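Local coordinates for protein nitrite oxidoreductase subunit A (PDB 7B04) that carries a molybdenum atom, two MD1 groups and an iron/sulfur cluster as a NarG-like large subunit of the molybdopterin oxidoreductase family, at residues T381-L386 against M479-M484; F716-G721 against P796-L801; V914-R919 against C1015-H1020. All coordinates share one frame; numbering follows the deposited sequence.

All three contacts are buried and none touches another, but they occupy different places in the fold. Interaction 3 lies deepest, about 15 Å from the centre of the chain, and its two segments line the pocket of the MD1 groups, so much of its polar chemistry is spent on a ligand. Interaction 2 pairs two strands of a small antiparallel sheet by regular backbone bonds, with an iron/sulfur cluster about 9 Å from the side chain of Gln718. Interaction 1, about 33 Å from the chain centre, is the most outlying; a turn meets a strand-to-helix junction there, mainly through side-chain packing and one weak backbone bond.

Interaction 1: residues T381-L386 against M479-M484; sequences TDFPLL and MTLLEM
Leu481 N, the first amide of helix 481-488, meets the carbonyl of Leu385 in a weak hydrogen bond, Leu481 N to Leu385 O 3.4 Å with an angle of 156° at the hydrogen. Leu385 ends a type I turn that starts at Asp382 and is closed by a bond from Leu385 N to Asp382 O; the carbonyl of its last residue faces the helix start. One residue further on, Leu386 and Thr480 form an antiparallel non-hydrogen-bonded pair with CA atoms 4.6 Å apart and diverging side chains.

This pair belongs to a small antiparallel sheet in which strand 475-480 runs between strands 386-388 and 465-469; the backbone bonding of Met479 with Ile387 carries the pairing on. Thr480 is both the last residue of the central strand and the N-cap of the helix. Its OG1, set between the backbone N and the carbonyl carbon (chi1 70°), accepts a capping bond from Glu483 N at 2.8 Å and is also hydrogen-bonded to Leu462 O.

Side-chain packing makes up the rest. Leu481 extends its CG away from its own backbone N (chi1 178°) and toward the turn, where CG lies 4.0 Å from Phe383 CD1. The side chains of Leu481 and Asp382 cross obliquely, with Leu481 CD2 beside the carboxylate, which takes its main bond at OD2, from Ala830 N. The Phe383 ring turns an edge to the helix: Leu482 N lies near the ring plane, and Leu482 CB is 4.0 Å from Phe383 CD1. Leu544 and Leu548 of helix 544-548 also pack on this ring. At the strand end, Leu386 CD2 touches Thr480 CG2 at 3.5 Å.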
# COMPACT_ATOMS: atom_id res chain seq x y z
N THR B 381 38.24 12.48 8.06
CA THR B 381 38.08 12.45 6.62
C THR B 381 39.43 12.24 5.94
O THR B 381 40.47 12.62 6.48
CB THR B 381 37.40 13.73 6.11
OG1 THR B 381 36.31 14.07 6.97
CG2 THR B 381 36.85 13.52 4.71
N ASP B 382 39.40 11.66 4.74
CA ASP B 382 40.62 11.39 3.99
C ASP B 382 41.12 12.59 3.20
O ASP B 382 42.19 12.49 2.58
CB ASP B 382 40.44 10.17 3.08
CG ASP B 382 39.54 10.44 1.89
OD1 ASP B 382 38.83 11.47 1.86
OD2 ASP B 382 39.54 9.60 0.96
N PHE B 383 40.39 13.71 3.17
CA PHE B 383 40.83 14.86 2.38
C PHE B 383 42.23 15.34 2.74
O PHE B 383 43.00 15.64 1.82
CB PHE B 383 39.84 16.02 2.51
CG PHE B 383 38.63 15.92 1.63
CD1 PHE B 383 38.74 16.06 0.26
CD2 PHE B 383 37.38 15.73 2.18
CE1 PHE B 383 37.62 15.97 -0.55
CE2 PHE B 383 36.26 15.64 1.38
CZ PHE B 383 36.38 15.77 0.01
N PRO B 384 42.63 15.44 4.02
CA PRO B 384 44.00 15.88 4.31
C PRO B 384 45.06 14.90 3.85
O PRO B 384 46.21 15.31 3.65
CB PRO B 384 44.01 16.02 5.84
CG PRO B 384 42.90 15.14 6.31
CD PRO B 384 41.85 15.27 5.26
N LEU B 385 44.73 13.62 3.69
CA LEU B 385 45.72 12.62 3.29
C LEU B 385 46.24 12.93 1.88
O LEU B 385 45.48 13.31 0.99
CB LEU B 385 45.10 11.22 3.35
CG LEU B 385 45.09 10.56 4.74
CD1 LEU B 385 44.07 11.20 5.68
CD2 LEU B 385 44.85 9.06 4.62
N LEU B 386 47.57 12.83 1.73
CA LEU B 386 48.31 13.15 0.48
C LEU B 386 48.27 12.00 -0.53
O LEU B 386 48.40 10.85 -0.10
CB LEU B 386 49.75 13.49 0.88
CG LEU B 386 49.94 14.83 1.57
CD1 LEU B 386 51.33 15.39 1.32
CD2 LEU B 386 48.92 15.83 1.09
N MET B 479 50.10 15.80 -3.51
CA MET B 479 49.19 16.90 -3.19
C MET B 479 47.98 16.36 -2.44
O MET B 479 47.70 15.16 -2.46
CB MET B 479 48.76 17.67 -4.43
CG MET B 479 48.20 16.79 -5.52
SD MET B 479 47.83 17.71 -7.01
CE MET B 479 47.78 16.36 -8.17
N THR B 480 47.25 17.27 -1.81
CA THR B 480 46.10 16.87 -1.00
C THR B 480 44.95 16.40 -1.88
O THR B 480 44.76 16.87 -3.00
CB THR B 480 45.64 18.02 -0.11
OG1 THR B 480 45.05 19.05 -0.91
CG2 THR B 480 46.80 18.62 0.67
N LEU B 481 44.19 15.43 -1.35
CA LEU B 481 42.97 15.00 -2.04
C LEU B 481 42.05 16.17 -2.31
O LEU B 481 41.40 16.23 -3.36
CB LEU B 481 42.25 13.93 -1.21
CG LEU B 481 40.94 13.44 -1.83
CD1 LEU B 481 41.18 12.79 -3.19
CD2 LEU B 481 40.21 12.49 -0.89
N LEU B 482 41.99 17.13 -1.38
CA LEU B 482 41.18 18.32 -1.60
C LEU B 482 41.71 19.13 -2.78
O LEU B 482 40.93 19.63 -3.60
CB LEU B 482 41.14 19.16 -0.33
CG LEU B 482 39.92 20.06 -0.12
CD1 LEU B 482 39.64 20.23 1.36
CD2 LEU B 482 40.14 21.41 -0.78
N GLU B 483 43.03 19.28 -2.87
CA GLU B 483 43.61 19.91 -4.05
C GLU B 483 43.25 19.12 -5.31
O GLU B 483 42.88 19.70 -6.33
CB GLU B 483 45.13 20.04 -3.91
CG GLU B 483 45.56 21.24 -3.08
CD GLU B 483 45.29 22.57 -3.76
OE1 GLU B 483 45.34 22.63 -5.01
OE2 GLU B 483 45.02 23.56 -3.04
N MET B 484 43.42 17.80 -5.22
CA MET B 484 43.08 16.93 -6.36
C MET B 484 41.58 17.09 -6.59
O MET B 484 41.16 17.18 -7.74
CB MET B 484 43.43 15.47 -6.08
CG MET B 484 44.92 15.22 -6.00
SD MET B 484 45.40 13.52 -6.35
CE MET B 484 46.16 13.70 -7.96

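Interaction 2: residues F716-G721 against P796-L801; sequences FIQIWG and PGVAML
Ile717 and Ala799 face each other as a hydrogen-bonded antiparallel pair: Ile717 N donates to Ala799 O at 2.7 Å, and Ala799 N returns a bond to Ile717 O at 3.2 Å. The straightest of the cross-strand bonds comes two residues along, Ile719 N to Gly797 O at 3.0 Å with 168° at the hydrogen and the donor in the carbonyl plane. Together they attach strand 798-800 as an outer strand of a three-stranded antiparallel sheet whose middle strand is 716-720 and whose other outer strand is 707-709.

Arg76 reaches the same region, bonding Ile719 O and, weakly, Gln718 OE1 and Gly797 O. The Gln718 chain bends at chi2 (-100°), which brings its amide end alongside Val798, beside the CG2 branch. On that face Phe716 and Met800 also lie side by side. Met800 CG sits at the ring edge, 4.1 Å from Phe716 CD1, and its sulfur makes a Met-aromatic contact near the ring plane, SD 5.4 Å from the Phe716 ring centroid. Trp110 and Tyr98 meet this ring edge-to-face. On the face of Ile717 and Ala799, Ile717 CD1 reaches past the alanine to Leu801 CB at 3.7 Å.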
# COMPACT_ATOMS: atom_id res chain seq x y z
N PHE B 716 13.23 -2.10 18.06
CA PHE B 716 12.41 -3.15 18.71
C PHE B 716 12.71 -4.56 18.26
O PHE B 716 13.06 -4.81 17.13
CB PHE B 716 10.94 -2.93 18.41
CG PHE B 716 10.55 -1.49 18.46
CD1 PHE B 716 11.15 -0.65 19.36
CD2 PHE B 716 9.62 -0.98 17.59
CE1 PHE B 716 10.81 0.68 19.41
CE2 PHE B 716 9.27 0.35 17.64
CZ PHE B 716 9.87 1.17 18.55
N ILE B 717 12.45 -5.45 19.20
CA ILE B 717 12.51 -6.90 19.08
C ILE B 717 11.09 -7.43 19.23
O ILE B 717 10.37 -7.03 20.16
CB ILE B 717 13.43 -7.52 20.14
CG1 ILE B 717 14.88 -7.06 19.94
CG2 ILE B 717 13.34 -9.04 20.10
CD1 ILE B 717 15.77 -7.44 21.10
N GLN B 718 10.68 -8.32 18.33
CA GLN B 718 9.37 -8.94 18.38
C GLN B 718 9.55 -10.45 18.31
O GLN B 718 10.15 -10.96 17.36
CB GLN B 718 8.46 -8.44 17.24
CG GLN B 718 8.62 -6.96 16.88
CD GLN B 718 7.56 -6.06 17.48
OE1 GLN B 718 6.70 -6.50 18.24
NE2 GLN B 718 7.61 -4.78 17.13
N ILE B 719 9.02 -11.15 19.32
CA ILE B 719 8.98 -12.61 19.35
C ILE B 719 7.52 -13.03 19.44
O ILE B 719 6.77 -12.50 20.27
CB ILE B 719 9.77 -13.21 20.53
CG1 ILE B 719 11.17 -12.60 20.63
CG2 ILE B 719 9.89 -14.71 20.37
CD1 ILE B 719 12.09 -13.33 21.61
N TRP B 720 7.10 -13.93 18.55
CA TRP B 720 5.70 -14.32 18.50
C TRP B 720 5.57 -15.78 18.06
O TRP B 720 6.52 -16.40 17.56
CB TRP B 720 4.92 -13.39 17.58
CG TRP B 720 5.08 -13.68 16.13
CD1 TRP B 720 4.19 -14.30 15.32
CD2 TRP B 720 6.21 -13.34 15.31
NE1 TRP B 720 4.68 -14.37 14.04
CE2 TRP B 720 5.92 -13.79 14.01
CE3 TRP B 720 7.43 -12.71 15.55
CZ2 TRP B 720 6.80 -13.63 12.95
CZ3 TRP B 720 8.31 -12.56 14.49
CH2 TRP B 720 7.99 -13.01 13.21
N GLY B 721 4.41 -16.34 18.34
CA GLY B 721 4.04 -17.69 17.94
C GLY B 721 3.06 -18.35 18.88
O GLY B 721 2.92 -17.98 20.05
N PRO B 796 3.97 -7.99 26.00
CA PRO B 796 4.28 -9.42 26.15
C PRO B 796 4.95 -10.06 24.94
O PRO B 796 4.96 -11.29 24.82
CB PRO B 796 2.91 -10.05 26.42
CG PRO B 796 2.10 -8.96 27.00
CD PRO B 796 2.55 -7.72 26.29
N GLY B 797 5.45 -9.26 24.01
CA GLY B 797 6.18 -9.83 22.90
C GLY B 797 7.35 -8.99 22.43
O GLY B 797 7.98 -9.31 21.42
N VAL B 798 7.67 -7.92 23.16
CA VAL B 798 8.61 -6.92 22.66
C VAL B 798 9.67 -6.57 23.70
O VAL B 798 9.42 -6.55 24.91
CB VAL B 798 7.86 -5.63 22.23
CG1 VAL B 798 8.80 -4.65 21.54
CG2 VAL B 798 6.68 -5.97 21.33
N ALA B 799 10.87 -6.31 23.19
CA ALA B 799 11.97 -5.71 23.94
C ALA B 799 12.73 -4.83 22.96
O ALA B 799 12.39 -4.75 21.77
CB ALA B 799 12.87 -6.77 24.57
N MET B 800 13.76 -4.15 23.45
CA MET B 800 14.59 -3.30 22.60
C MET B 800 16.03 -3.80 22.63
O MET B 800 16.63 -3.92 23.70
CB MET B 800 14.53 -1.84 23.04
CG MET B 800 13.16 -1.18 22.87
SD MET B 800 13.23 0.62 22.89
CE MET B 800 13.70 0.93 24.58
N LEU B 801 16.57 -4.08 21.45
CA LEU B 801 17.96 -4.50 21.34
C LEU B 801 18.89 -3.35 21.74
O LEU B 801 18.53 -2.16 21.66
CB LEU B 801 18.25 -5.03 19.93
CG LEU B 801 17.65 -4.25 18.76
CD1 LEU B 801 18.38 -2.98 18.66
CD2 LEU B 801 17.75 -4.99 17.43

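Interaction 3: residues V914-R919 against C1015-H1020; sequences VTPKSR and CTMMKH. With MD1 (phosphoric acid 4-(2-amino-4-oxo-3,4,5,6,-tetrahydro-pteridin-6-yl)-2-hydroxy-3,4-dimercapto-but-3-en-yl ester guanylate ester), chain C.
Val914 pushes its CG2 branch into a hollow between Cys1015 and Met1017, 3.6 Å from Met1017 CG. The Met1017 chain crosses it at about a right angle and, bent at chi2 (-84°) and again at chi3, curls its sulfur back toward Pro916. The proline ring is the next bump along the segment: Pro916 CD rests on Met1017 CG at 3.5 Å. Beyond it Lys1019 lies along Ser918, its CG and CD against Ser918 CB; bent at chi2 and extended from there, it carries NZ to Lys917 O, 3.1 Å, above the carbonyl plane. Glu311 holds the same ammonium by a salt bridge.

The backbones pair in parallel at Val914 and Met1017, and a further bond follows along the loops. Val914 N donates to Thr1016 O, Met1018 N to Val914 O, and His1020 N to Pro916 O at 2.7 Å. Strands 911-914 and 1015-1018 are neighbours in a six-stranded mixed sheet whose first and last strands also pair, consistent with the C-terminal beta barrel of molybdopterin oxidoreductases, and the loops that leave them line the cofactor pocket.

His1020 is the broad flat surface on this side. Its ring lies nearly parallel to the pterin of MD1, whose C16 sits 3.3 Å above the imidazole plane, over its centre. In that plane, at the ring edge, His1020 NE2 donates to MD1 O11 at 2.6 Å. Thr915 OG1 fits against the amino end of the pterin, accepting weakly from MD1 N16; MD1 N17 is modelled too close to it for the bond length to be trusted. Pro916 also approaches a second MD1, and the Lys917 side chain comes within about 4 Å of the molybdenum atom.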
# COMPACT_ATOMS: atom_id res chain seq x y z
N VAL B 914 11.16 3.27 -14.89
CA VAL B 914 11.42 3.02 -13.48
C VAL B 914 10.41 2.01 -12.98
O VAL B 914 9.26 1.98 -13.43
CB VAL B 914 11.34 4.34 -12.68
CG1 VAL B 914 12.49 5.26 -13.04
CG2 VAL B 914 10.02 5.02 -12.96
N THR B 915 10.84 1.14 -12.07
CA THR B 915 9.94 0.19 -11.43
C THR B 915 10.08 0.38 -9.93
O THR B 915 10.73 -0.42 -9.24
CB THR B 915 10.20 -1.25 -11.86
OG1 THR B 915 11.53 -1.64 -11.49
CG2 THR B 915 10.02 -1.40 -13.36
N PRO B 916 9.47 1.42 -9.37
CA PRO B 916 9.56 1.67 -7.94
C PRO B 916 8.63 0.71 -7.20
O PRO B 916 7.94 -0.10 -7.81
CB PRO B 916 9.10 3.13 -7.80
CG PRO B 916 9.15 3.70 -9.19
CD PRO B 916 8.82 2.54 -10.07
N LYS B 917 8.64 0.81 -5.89
CA LYS B 917 7.75 0.01 -5.08
C LYS B 917 6.55 0.83 -4.64
O LYS B 917 6.60 2.06 -4.56
CB LYS B 917 8.50 -0.60 -3.90
CG LYS B 917 9.54 -1.56 -4.44
CD LYS B 917 10.18 -2.43 -3.40
CE LYS B 917 11.27 -3.25 -4.06
NZ LYS B 917 12.47 -2.42 -4.36
N SER B 918 5.46 0.13 -4.34
CA SER B 918 4.16 0.75 -4.16
C SER B 918 3.70 0.67 -2.72
O SER B 918 4.16 -0.16 -1.93
CB SER B 918 3.11 0.09 -5.06
OG SER B 918 1.82 0.61 -4.81
N ARG B 919 2.78 1.57 -2.38
CA ARG B 919 2.12 1.54 -1.09
C ARG B 919 1.14 0.38 -0.96
O ARG B 919 0.80 -0.00 0.16
CB ARG B 919 1.39 2.86 -0.87
CG ARG B 919 0.47 3.25 -2.00
CD ARG B 919 -0.44 4.39 -1.61
NE ARG B 919 0.29 5.57 -1.15
CZ ARG B 919 0.65 6.57 -1.94
NH1 ARG B 919 0.34 6.55 -3.23
NH2 ARG B 919 1.32 7.60 -1.44
N CYS B 1015 10.09 9.47 -19.28
CA CYS B 1015 10.13 8.60 -18.12
C CYS B 1015 8.77 7.96 -17.90
O CYS B 1015 7.75 8.65 -17.84
CB CYS B 1015 10.55 9.37 -16.86
SG CYS B 1015 10.70 8.34 -15.38
N THR B 1016 8.78 6.64 -17.79
CA THR B 1016 7.58 5.84 -17.57
C THR B 1016 7.77 5.04 -16.28
O THR B 1016 8.89 4.75 -15.87
CB THR B 1016 7.32 4.89 -18.74
OG1 THR B 1016 8.39 3.95 -18.84
CG2 THR B 1016 7.23 5.68 -20.04
N MET B 1017 6.65 4.67 -15.67
CA MET B 1017 6.69 4.06 -14.35
C MET B 1017 5.74 2.87 -14.28
O MET B 1017 4.58 2.97 -14.70
CB MET B 1017 6.32 5.07 -13.26
CG MET B 1017 6.64 4.61 -11.84
SD MET B 1017 5.36 3.57 -11.09
CE MET B 1017 4.19 4.80 -10.54
N MET B 1018 6.24 1.77 -13.74
CA MET B 1018 5.42 0.62 -13.37
C MET B 1018 5.80 0.23 -11.95
O MET B 1018 6.98 0.12 -11.63
CB MET B 1018 5.65 -0.57 -14.31
CG MET B 1018 5.31 -0.30 -15.77
SD MET B 1018 5.44 -1.79 -16.79
CE MET B 1018 7.21 -2.02 -16.85
N LYS B 1019 4.80 0.02 -11.10
CA LYS B 1019 5.11 -0.40 -9.74
C LYS B 1019 5.63 -1.83 -9.78
O LYS B 1019 5.28 -2.62 -10.66
CB LYS B 1019 3.89 -0.26 -8.84
CG LYS B 1019 3.56 1.20 -8.50
CD LYS B 1019 4.71 1.86 -7.76
CE LYS B 1019 4.36 3.27 -7.31
NZ LYS B 1019 5.51 3.98 -6.69
N HIS B 1020 6.49 -2.16 -8.82
CA HIS B 1020 7.22 -3.42 -8.85
C HIS B 1020 6.36 -4.54 -8.28
O HIS B 1020 5.58 -4.32 -7.36
CB HIS B 1020 8.52 -3.30 -8.05
CG HIS B 1020 9.20 -4.62 -7.85
ND1 HIS B 1020 9.55 -5.44 -8.90
CD2 HIS B 1020 9.61 -5.25 -6.72
CE1 HIS B 1020 10.13 -6.53 -8.43
NE2 HIS B 1020 10.18 -6.44 -7.11
PB MD1 C . 10.87 -10.96 -2.24
O3B MD1 C . 9.36 -10.33 -2.06
O1B MD1 C . 10.79 -12.07 -3.26
O2B MD1 C . 11.33 -11.52 -0.92
O3A MD1 C . 11.97 -9.84 -2.75
C10 MD1 C . 11.76 -8.47 -2.57
C11 MD1 C . 12.32 -7.71 -3.82
O11 MD1 C . 11.11 -7.41 -4.84
C12 MD1 C . 12.96 -6.60 -3.45
S12 MD1 C . 12.94 -6.11 -1.70
C13 MD1 C . 13.77 -5.65 -4.39
S13 MD1 C . 14.51 -4.23 -3.54
C14 MD1 C . 13.99 -5.74 -5.83
N15 MD1 C . 13.11 -4.55 -6.46
C16 MD1 C . 12.87 -4.62 -7.84
C15 MD1 C . 12.31 -3.43 -8.53
O14 MD1 C . 12.09 -2.44 -7.92
N17 MD1 C . 12.04 -3.47 -9.99
C17 MD1 C . 12.32 -4.76 -10.80
N16 MD1 C . 12.05 -4.80 -12.22
N18 MD1 C . 12.89 -5.98 -10.11
C20 MD1 C . 13.17 -5.96 -8.70
N8 MD1 C . 13.69 -7.12 -8.11
C7 MD1 C . 13.89 -7.07 -6.52
PA MD1 C . 8.10 -11.17 -1.41
O1A MD1 C . 7.11 -10.23 -0.77
O2A MD1 C . 7.43 -11.93 -2.52
O5' MD1 C . 8.56 -12.31 -0.31
C5' MD1 C . 7.53 -12.89 0.45
C4' MD1 C . 7.10 -14.27 -0.16
O4' MD1 C . 7.08 -15.34 0.96
C1' MD1 C . 5.58 -15.55 1.31
N9 MD1 C . 5.36 -15.49 2.78
C4 MD1 C . 5.87 -16.45 3.54
N3 MD1 C . 6.67 -17.65 3.19
C2 MD1 C . 7.10 -18.55 4.25
N2 MD1 C . 7.88 -19.72 3.90
N1 MD1 C . 6.77 -18.30 5.63
C6 MD1 C . 6.00 -17.14 5.95
O6 MD1 C . 5.72 -16.92 7.08
C5 MD1 C . 5.54 -16.19 4.84
N7 MD1 C . 4.83 -15.07 4.85
C8 MD1 C . 4.71 -14.62 3.58
C2' MD1 C . 4.95 -14.61 0.72
O2' MD1 C . 3.64 -15.09 0.27
C3' MD1 C . 5.89 -14.22 -0.59
O3' MD1 C . 5.68 -15.20 -1.65